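Long-range contacts in fibrillarin-like rRNA/tRNA 2'-O-methyltransferase (Aeropyrum pernix, PDB 4DF3), which probably uses S-adenosylmethionine to methylate ribose 2'-hydroxyls of rRNA and tRNA, at sites chosen by a guide RNA: residues V2-V7 against V19-G24; D11-V16 against L26-K31; L73-G78 against S93-I98. The protein carries 2 engineered substitutions. All coordinates share one frame; numbering follows the deposited sequence.

Contact 1: V2-V7 against V19-G24; sequences VEVVSV and VELEDG
V5 and S6 meet E20 in the beta hairpin of strands 4-9 and 16-21, in the N-terminal antiparallel sheet. Two backbone hydrogen bonds join the strands here. V5 N gives to E20 O at 2.9 Å. E20 N gives to S6 O at 3.1 Å. The E20 side chain has CG anti to its own N (chi1 172°) and runs extended across V5. Its CD lies 3.5 Å from V5 CG2, while its CB lies 3.6 Å from S6 OG. With E20 cut back to an alanine, V5 CG2 would probably lose the CG and CD that lie across it and be left with CB alone. V4, V7 and V19 form the apolar part. V4 CG1 presses on V19 CG1 at 3.2 Å, a tight contact with the side chains crossing near a right angle. V7 and V19 lie side by side. F45 of strand 44-47 packs against V2, V4 and L21. L21 to G24 form a type I turn closed by G24 N to L21 O. L21, the first residue of the turn, touches V4 CG1 with its CD2 at 3.8 Å and V2 CG1 with the same atom at 4.0 Å.

Contact 2: D11-V16 against L26-K31; sequences DRWRGV and LRIATK
A type II beta turn from W13 to V16 brings G15 and V16 against strand 26-31 of the N-terminal antiparallel sheet. The turn is closed by V16 N to W13 O at 3.1 Å. G15 takes its third position, with the positive phi usual there. No direct hydrogen bond joins the two segments. Instead one water spans them: it donates to G15 O at 2.7 Å and accepts from K31 N at 2.9 Å. Nearby, V16 CA makes a CA-H...O contact with A29 O at 3.5 Å. The apolar part centres on I28. V16 CG1, anti to its backbone N (chi1 -176°), meets I28 CB at 3.7 Å. I28 CG2 comes to the edge of the W13 ring, near its plane, 4.1 Å from CZ3. T30 turns its two branches to different uses. Its methyl CG2 packs on G15 O at 3.5 Å. Its OG1 is hydrogen-bonded to both D97 OD2 and H94 ND1 of helix 90-99, while K31 NZ next door forms a salt bridge with E50. Helix 61-67 packs on W13 through L66 and on I28 through A63 and L67. Strand 50-54 flanks strand 26-31, with Y52 against A29 and R53 against T30. The contact thus lies where the small sheet meets the helices of the methyltransferase domain.

Contact 3: L73-G78 against S93-I98; sequences LPVKEG and SHMSDI
The V75 carbonyl is the flat group most directly touched by I98. I98 CG2 lies well out of the V75-K76 peptide plane, past its oxygen end, 3.6 Å from V75 O. The other carbonyl is that of I98 itself: E77 CA approaches I98 O at 3.5 Å in a CA-H...O contact. No hydrogen bond crosses between the segments. The rest is aliphatic. I98 CG2 is anti to the backbone N and also meets V75 CG1 at 4.0 Å, the two side chains crossing near a right angle. The other branch ends in CD1, which meets L73 CD2 at 4.2 Å, tip to tip. The two branches of I98 thus reach L73 and V75 separately. M95 CG is a looser neighbour, 4.5 Å from V75 CG1. M95 lies one helical turn from T91, which binds S-adenosylmethionine. The loop 73-78 leads into strand 80-84 of the Rossmann-like sheet, and helix 90-99 follows that strand. G78 and I99 share a backbone hydrogen bond. V16 of strand 16-21 packs on both L73 and I98. On the sheet side, M95 rests on I105 of strand 104-109, and V75 on Y177 of strand 176-183.

From the N terminus, contact 1 comes first. It pairs the ends of the first hairpin and closes the hairpin over residues 8-18. Contact 2 opens inside that interval and closes on strand 26-31, so the two cross along the chain. Strands 16-21 and 26-31 are neighbours in the same sheet, and V19 N to R27 O at 2.9 Å, a probable hydrogen bond, joins the contacts. Contact 3 follows in series. It closes over strand 80-84 and belongs to the S-adenosylmethionine-binding domain. It lies beside contact 2, where V16 CG2 packs on L73 CD2 at 3.5 Å. Contact 1 does not touch contact 3; their centres are about 23 Å apart.

Contact 1: V2-V7 against V19-G24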
loop_
_atom_site.group_PDB
_atom_site.type_symbol
_atom_site.label_atom_id
_atom_site.label_comp_id
_atom_site.label_asym_id
_atom_site.label_seq_id
_atom_site.Cartn_x
_atom_site.Cartn_y
_atom_site.Cartn_z
ATOM N N VAL A 2 -17.724 15.215 -4.778
ATOM C CA VAL A 2 -18.444 15.277 -3.489
ATOM C C VAL A 2 -18.067 16.603 -2.761
ATOM O O VAL A 2 -16.899 16.938 -2.752
ATOM C CB VAL A 2 -18.101 14.024 -2.601
ATOM C CG1 VAL A 2 -18.526 14.256 -1.160
ATOM C CG2 VAL A 2 -18.748 12.729 -3.203
ATOM N N GLU A 3 -19.031 17.351 -2.191
ATOM C CA GLU A 3 -18.725 18.638 -1.500
ATOM C C GLU A 3 -18.128 18.412 -0.130
ATOM O O GLU A 3 -18.511 17.493 0.598
ATOM C CB GLU A 3 -19.975 19.534 -1.325
ATOM C CG GLU A 3 -20.723 19.833 -2.618
ATOM C CD GLU A 3 -19.973 20.780 -3.515
ATOM O OE1 GLU A 3 -18.963 21.381 -3.053
ATOM O OE2 GLU A 3 -20.395 20.917 -4.691
ATOM N N VAL A 4 -17.176 19.248 0.249
ATOM C CA VAL A 4 -16.558 19.047 1.540
ATOM C C VAL A 4 -16.504 20.361 2.283
ATOM O O VAL A 4 -16.326 21.425 1.662
ATOM C CB VAL A 4 -15.109 18.516 1.403
ATOM C CG1 VAL A 4 -15.080 17.131 0.750
ATOM C CG2 VAL A 4 -14.255 19.477 0.661
ATOM N N VAL A 5 -16.522 20.267 3.599
ATOM C CA VAL A 5 -16.449 21.489 4.426
ATOM C C VAL A 5 -15.026 21.971 4.668
ATOM O O VAL A 5 -14.788 23.168 4.851
ATOM C CB VAL A 5 -17.287 21.379 5.740
ATOM C CG1 VAL A 5 -18.755 21.022 5.412
ATOM C CG2 VAL A 5 -16.712 20.432 6.722
ATOM N N SER A 6 -14.075 21.037 4.662
ATOM C CA SER A 6 -12.654 21.372 4.855
ATOM C C SER A 6 -11.784 20.212 4.419
ATOM O O SER A 6 -12.246 19.056 4.381
ATOM C CB SER A 6 -12.308 21.636 6.304
ATOM O OG SER A 6 -12.638 20.491 7.079
ATOM N N VAL A 7 -10.538 20.540 4.096
ATOM C CA VAL A 7 -9.516 19.541 3.727
ATOM C C VAL A 7 -8.283 20.087 4.443
ATOM O O VAL A 7 -7.963 21.270 4.316
ATOM C CB VAL A 7 -9.291 19.442 2.180
ATOM C CG1 VAL A 7 -8.150 18.450 1.852
ATOM C CG2 VAL A 7 -10.605 19.009 1.423
ATOM N N VAL A 19 -10.450 14.946 5.484
ATOM C CA VAL A 19 -11.546 15.577 4.727
ATOM C C VAL A 19 -12.800 15.521 5.612
ATOM O O VAL A 19 -13.201 14.452 6.034
ATOM C CB VAL A 19 -11.798 14.870 3.345
ATOM C CG1 VAL A 19 -13.060 15.440 2.610
ATOM C CG2 VAL A 19 -10.566 14.940 2.454
ATOM N N GLU A 20 -13.451 16.664 5.880
ATOM C CA GLU A 20 -14.696 16.602 6.601
ATOM C C GLU A 20 -15.851 16.797 5.632
ATOM O O GLU A 20 -15.886 17.798 4.898
ATOM C CB GLU A 20 -14.748 17.693 7.677
ATOM C CG GLU A 20 -16.144 17.811 8.348
ATOM C CD GLU A 20 -16.087 18.574 9.662
ATOM O OE1 GLU A 20 -14.967 18.940 10.107
ATOM O OE2 GLU A 20 -17.165 18.779 10.230
ATOM N N LEU A 21 -16.814 15.882 5.644
ATOM C CA LEU A 21 -17.971 16.007 4.743
ATOM C C LEU A 21 -19.108 16.839 5.378
ATOM O O LEU A 21 -18.979 17.289 6.522
ATOM C CB LEU A 21 -18.449 14.647 4.227
ATOM C CG LEU A 21 -17.412 13.628 3.724
ATOM C CD1 LEU A 21 -18.061 12.278 3.458
ATOM C CD2 LEU A 21 -16.699 14.066 2.423
ATOM N N GLU A 22 -20.166 17.099 4.597
ATOM C CA GLU A 22 -21.362 17.847 5.074
ATOM C C GLU A 22 -21.792 17.597 6.540
ATOM O O GLU A 22 -22.089 18.546 7.292
ATOM C CB GLU A 22 -22.533 17.538 4.151
ATOM C CG GLU A 22 -22.272 17.802 2.636
ATOM C CD GLU A 22 -23.567 17.882 1.895
ATOM O OE1 GLU A 22 -24.565 17.402 2.476
ATOM O OE2 GLU A 22 -23.629 18.435 0.760
ATOM N N ASP A 23 -21.811 16.319 6.944
ATOM C CA ASP A 23 -22.417 15.889 8.223
ATOM C C ASP A 23 -21.435 15.836 9.401
ATOM O O ASP A 23 -21.744 15.308 10.499
ATOM C CB ASP A 23 -23.071 14.519 8.042
ATOM C CG ASP A 23 -22.165 13.510 7.354
ATOM O OD1 ASP A 23 -21.051 13.843 6.926
ATOM O OD2 ASP A 23 -22.570 12.338 7.242
ATOM N N GLY A 24 -20.240 16.370 9.162
ATOM C CA GLY A 24 -19.166 16.259 10.111
ATOM C C GLY A 24 -18.388 14.938 10.108
ATOM O O GLY A 24 -17.436 14.847 10.879
#

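Contact 2: D11-V16 against L26-K31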
loop_
_atom_site.group_PDB
_atom_site.type_symbol
_atom_site.label_atom_id
_atom_site.label_comp_id
_atom_site.label_asym_id
_atom_site.label_seq_id
_atom_site.Cartn_x
_atom_site.Cartn_y
_atom_site.Cartn_z
ATOM N N ASP A 11 -1.450 15.610 10.381
ATOM C CA ASP A 11 -0.263 16.160 11.081
ATOM C C ASP A 11 0.958 15.267 10.998
ATOM O O ASP A 11 2.136 15.759 11.039
ATOM C CB ASP A 11 -0.561 16.488 12.534
ATOM C CG ASP A 11 -1.482 17.689 12.656
ATOM O OD1 ASP A 11 -1.252 18.707 11.938
ATOM O OD2 ASP A 11 -2.435 17.591 13.447
ATOM N N ARG A 12 0.707 13.980 10.788
ATOM C CA ARG A 12 1.827 13.015 10.742
ATOM C C ARG A 12 1.962 12.232 9.414
ATOM O O ARG A 12 3.110 11.908 8.985
ATOM C CB ARG A 12 1.636 12.029 11.865
ATOM C CG ARG A 12 1.747 12.690 13.243
ATOM C CD ARG A 12 1.373 11.769 14.376
ATOM N NE ARG A 12 -0.037 11.388 14.462
ATOM C CZ ARG A 12 -0.465 10.168 14.199
ATOM N NH1 ARG A 12 0.425 9.242 13.817
ATOM N NH2 ARG A 12 -1.738 9.863 14.323
ATOM N N TRP A 13 0.816 11.872 8.814
ATOM C CA TRP A 13 0.824 11.108 7.511
ATOM C C TRP A 13 0.912 12.143 6.402
ATOM O O TRP A 13 -0.104 12.615 5.879
ATOM C CB TRP A 13 -0.420 10.258 7.334
ATOM C CG TRP A 13 -0.886 9.497 8.557
ATOM C CD1 TRP A 13 -0.090 8.947 9.509
ATOM C CD2 TRP A 13 -2.219 9.078 8.867
ATOM N NE1 TRP A 13 -0.839 8.263 10.437
ATOM C CE2 TRP A 13 -2.151 8.323 10.072
ATOM C CE3 TRP A 13 -3.463 9.285 8.276
ATOM C CZ2 TRP A 13 -3.269 7.800 10.679
ATOM C CZ3 TRP A 13 -4.610 8.782 8.877
ATOM C CH2 TRP A 13 -4.501 8.042 10.113
ATOM N N ARG A 14 2.139 12.508 6.051
ATOM C CA ARG A 14 2.370 13.553 5.044
ATOM C C ARG A 14 1.785 13.065 3.707
ATOM O O ARG A 14 1.974 11.931 3.371
ATOM C CB ARG A 14 3.866 13.796 4.868
ATOM C CG ARG A 14 4.536 14.466 6.056
ATOM C CD ARG A 14 5.795 15.260 5.558
ATOM N NE ARG A 14 6.632 15.701 6.672
ATOM C CZ ARG A 14 6.656 16.937 7.153
ATOM N NH1 ARG A 14 5.890 17.909 6.597
ATOM N NH2 ARG A 14 7.452 17.198 8.179
ATOM N N GLY A 15 1.143 13.956 2.940
ATOM C CA GLY A 15 0.563 13.583 1.623
ATOM C C GLY A 15 -0.857 12.966 1.768
ATOM O O GLY A 15 -1.482 12.540 0.782
ATOM N N VAL A 16 -1.306 12.828 2.997
ATOM C CA VAL A 16 -2.636 12.328 3.306
ATOM C C VAL A 16 -3.389 13.490 3.946
ATOM O O VAL A 16 -2.816 14.201 4.788
ATOM C CB VAL A 16 -2.627 11.100 4.247
ATOM C CG1 VAL A 16 -4.120 10.582 4.442
ATOM C CG2 VAL A 16 -1.683 9.941 3.621
ATOM N N LEU A 26 -15.769 12.030 8.595
ATOM C CA LEU A 26 -14.447 12.319 8.145
ATOM C C LEU A 26 -13.967 11.199 7.220
ATOM O O LEU A 26 -14.404 10.036 7.330
ATOM C CB LEU A 26 -13.507 12.484 9.339
ATOM C CG LEU A 26 -13.562 13.735 10.250
ATOM C CD1 LEU A 26 -12.560 13.523 11.424
ATOM C CD2 LEU A 26 -13.227 15.006 9.513
ATOM N N ARG A 27 -13.078 11.586 6.290
ATOM C CA ARG A 27 -12.455 10.638 5.341
ATOM C C ARG A 27 -10.997 11.035 5.198
ATOM O O ARG A 27 -10.600 12.086 5.666
ATOM C CB ARG A 27 -13.156 10.776 3.990
ATOM C CG ARG A 27 -14.641 10.489 4.049
ATOM C CD ARG A 27 -14.830 8.966 4.205
ATOM N NE ARG A 27 -16.191 8.582 3.865
ATOM C CZ ARG A 27 -17.251 8.944 4.586
ATOM N NH1 ARG A 27 -17.076 9.647 5.722
ATOM N NH2 ARG A 27 -18.465 8.563 4.184
ATOM N N ILE A 28 -10.173 10.165 4.613
ATOM C CA ILE A 28 -8.835 10.564 4.246
ATOM C C ILE A 28 -8.736 10.533 2.765
ATOM O O ILE A 28 -9.559 9.899 2.095
ATOM C CB ILE A 28 -7.737 9.689 4.865
ATOM C CG1 ILE A 28 -8.048 8.198 4.634
ATOM C CG2 ILE A 28 -7.607 10.066 6.360
ATOM C CD1 ILE A 28 -6.855 7.232 5.053
ATOM N N ALA A 29 -7.746 11.259 2.220
ATOM C CA ALA A 29 -7.714 11.420 0.764
ATOM C C ALA A 29 -6.229 11.718 0.409
ATOM O O ALA A 29 -5.452 12.086 1.275
ATOM C CB ALA A 29 -8.586 12.568 0.310
ATOM N N THR A 30 -5.863 11.478 -0.845
ATOM C CA THR A 30 -4.568 11.909 -1.309
ATOM C C THR A 30 -4.779 13.021 -2.410
ATOM O O THR A 30 -5.833 13.158 -2.956
ATOM C CB THR A 30 -3.769 10.768 -1.874
ATOM O OG1 THR A 30 -4.569 10.030 -2.824
ATOM C CG2 THR A 30 -3.281 9.925 -0.768
ATOM N N LYS A 31 -3.743 13.810 -2.679
ATOM C CA LYS A 31 -3.848 14.823 -3.712
ATOM C C LYS A 31 -3.624 14.159 -5.053
ATOM O O LYS A 31 -2.600 13.475 -5.268
ATOM C CB LYS A 31 -2.784 15.901 -3.499
ATOM C CG LYS A 31 -2.973 17.105 -4.426
ATOM C CD LYS A 31 -1.902 18.188 -4.106
ATOM C CE LYS A 31 -2.348 18.939 -2.831
ATOM N NZ LYS A 31 -1.421 20.092 -2.480
HETATM O O HOH W 1 -1.111 12.998 -1.819
#

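Contact 3: L73-G78 against S93-I98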
loop_
_atom_site.group_PDB
_atom_site.type_symbol
_atom_site.label_atom_id
_atom_site.label_comp_id
_atom_site.label_asym_id
_atom_site.label_seq_id
_atom_site.Cartn_x
_atom_site.Cartn_y
_atom_site.Cartn_z
ATOM N N LEU A 73 3.117 6.586 8.711
ATOM C CA LEU A 73 3.044 6.258 7.298
ATOM C C LEU A 73 4.458 6.293 6.716
ATOM O O LEU A 73 4.980 7.341 6.488
ATOM C CB LEU A 73 2.180 7.264 6.557
ATOM C CG LEU A 73 2.096 7.137 5.027
ATOM C CD1 LEU A 73 1.655 5.724 4.695
ATOM C CD2 LEU A 73 1.183 8.179 4.414
ATOM N N PRO A 74 5.042 5.106 6.404
ATOM C CA PRO A 74 6.420 5.156 5.940
ATOM C C PRO A 74 6.580 5.525 4.483
ATOM O O PRO A 74 7.717 5.746 4.080
ATOM C CB PRO A 74 6.921 3.708 6.131
ATOM C CG PRO A 74 5.806 2.858 6.248
ATOM C CD PRO A 74 4.565 3.725 6.665
ATOM N N VAL A 75 5.472 5.556 3.721
ATOM C CA VAL A 75 5.515 5.895 2.293
ATOM C C VAL A 75 5.668 7.441 2.218
ATOM O O VAL A 75 4.810 8.187 2.728
ATOM C CB VAL A 75 4.179 5.497 1.535
ATOM C CG1 VAL A 75 4.190 6.009 0.043
ATOM C CG2 VAL A 75 3.933 3.973 1.548
ATOM N N LYS A 76 6.759 7.890 1.583
ATOM C CA LYS A 76 7.154 9.312 1.509
ATOM C C LYS A 76 7.358 9.825 0.087
ATOM O O LYS A 76 7.732 9.074 -0.825
ATOM C CB LYS A 76 8.522 9.548 2.159
ATOM C CG LYS A 76 8.633 9.168 3.650
ATOM C CD LYS A 76 8.105 10.313 4.505
ATOM C CE LYS A 76 7.935 9.875 5.954
ATOM N NZ LYS A 76 7.097 10.955 6.667
ATOM N N GLU A 77 7.179 11.148 -0.051
ATOM C CA GLU A 77 7.515 11.809 -1.303
ATOM C C GLU A 77 8.868 11.345 -1.852
ATOM O O GLU A 77 9.882 11.299 -1.127
ATOM C CB GLU A 77 7.525 13.326 -1.094
ATOM C CG GLU A 77 7.829 14.070 -2.395
ATOM C CD GLU A 77 8.042 15.568 -2.130
ATOM O OE1 GLU A 77 8.197 15.958 -0.945
ATOM O OE2 GLU A 77 8.061 16.332 -3.119
ATOM N N GLY A 78 8.856 10.955 -3.120
ATOM C CA GLY A 78 10.080 10.455 -3.814
ATOM C C GLY A 78 10.537 9.012 -3.646
ATOM O O GLY A 78 11.563 8.600 -4.223
ATOM N N SER A 93 -2.369 3.432 -6.557
ATOM C CA SER A 93 -2.636 4.766 -7.111
ATOM C C SER A 93 -2.450 5.825 -6.018
ATOM O O SER A 93 -1.997 6.950 -6.275
ATOM C CB SER A 93 -4.079 4.882 -7.707
ATOM O OG SER A 93 -5.092 4.710 -6.705
ATOM N N HIS A 94 -2.877 5.498 -4.804
ATOM C CA HIS A 94 -2.619 6.411 -3.704
ATOM C C HIS A 94 -1.146 6.505 -3.329
ATOM O O HIS A 94 -0.679 7.641 -2.970
ATOM C CB HIS A 94 -3.507 6.054 -2.470
ATOM C CG HIS A 94 -4.977 6.218 -2.758
ATOM N ND1 HIS A 94 -5.633 7.436 -2.726
ATOM C CD2 HIS A 94 -5.898 5.295 -3.109
ATOM C CE1 HIS A 94 -6.898 7.250 -3.082
ATOM N NE2 HIS A 94 -7.086 5.954 -3.294
ATOM N N MET A 95 -0.410 5.408 -3.407
ATOM C CA MET A 95 1.059 5.504 -3.188
ATOM C C MET A 95 1.632 6.457 -4.254
ATOM O O MET A 95 2.450 7.335 -3.939
ATOM C CB MET A 95 1.741 4.161 -3.299
ATOM C CG MET A 95 1.401 3.289 -2.172
ATOM S SD MET A 95 2.125 1.687 -2.564
ATOM C CE MET A 95 1.935 0.693 -1.090
ATOM N N SER A 96 1.161 6.314 -5.496
ATOM C CA SER A 96 1.627 7.153 -6.628
ATOM C C SER A 96 1.338 8.637 -6.331
ATOM O O SER A 96 2.247 9.475 -6.516
ATOM C CB SER A 96 0.969 6.681 -7.964
ATOM O OG SER A 96 0.998 7.695 -8.948
ATOM N N ASP A 97 0.122 8.950 -5.805
ATOM C CA ASP A 97 -0.129 10.328 -5.375
ATOM C C ASP A 97 0.921 10.866 -4.364
ATOM O O ASP A 97 1.367 11.993 -4.491
ATOM C CB ASP A 97 -1.531 10.484 -4.773
ATOM C CG ASP A 97 -2.638 10.365 -5.809
ATOM O OD1 ASP A 97 -2.396 10.563 -7.043
ATOM O OD2 ASP A 97 -3.808 10.109 -5.389
ATOM N N ILE A 98 1.204 10.076 -3.322
ATOM C CA ILE A 98 2.077 10.517 -2.206
ATOM C C ILE A 98 3.498 10.674 -2.644
ATOM O O ILE A 98 4.145 11.696 -2.355
ATOM C CB ILE A 98 1.964 9.504 -1.030
ATOM C CG1 ILE A 98 0.516 9.608 -0.491
ATOM C CG2 ILE A 98 2.922 9.810 0.126
ATOM C CD1 ILE A 98 0.164 8.378 0.391
#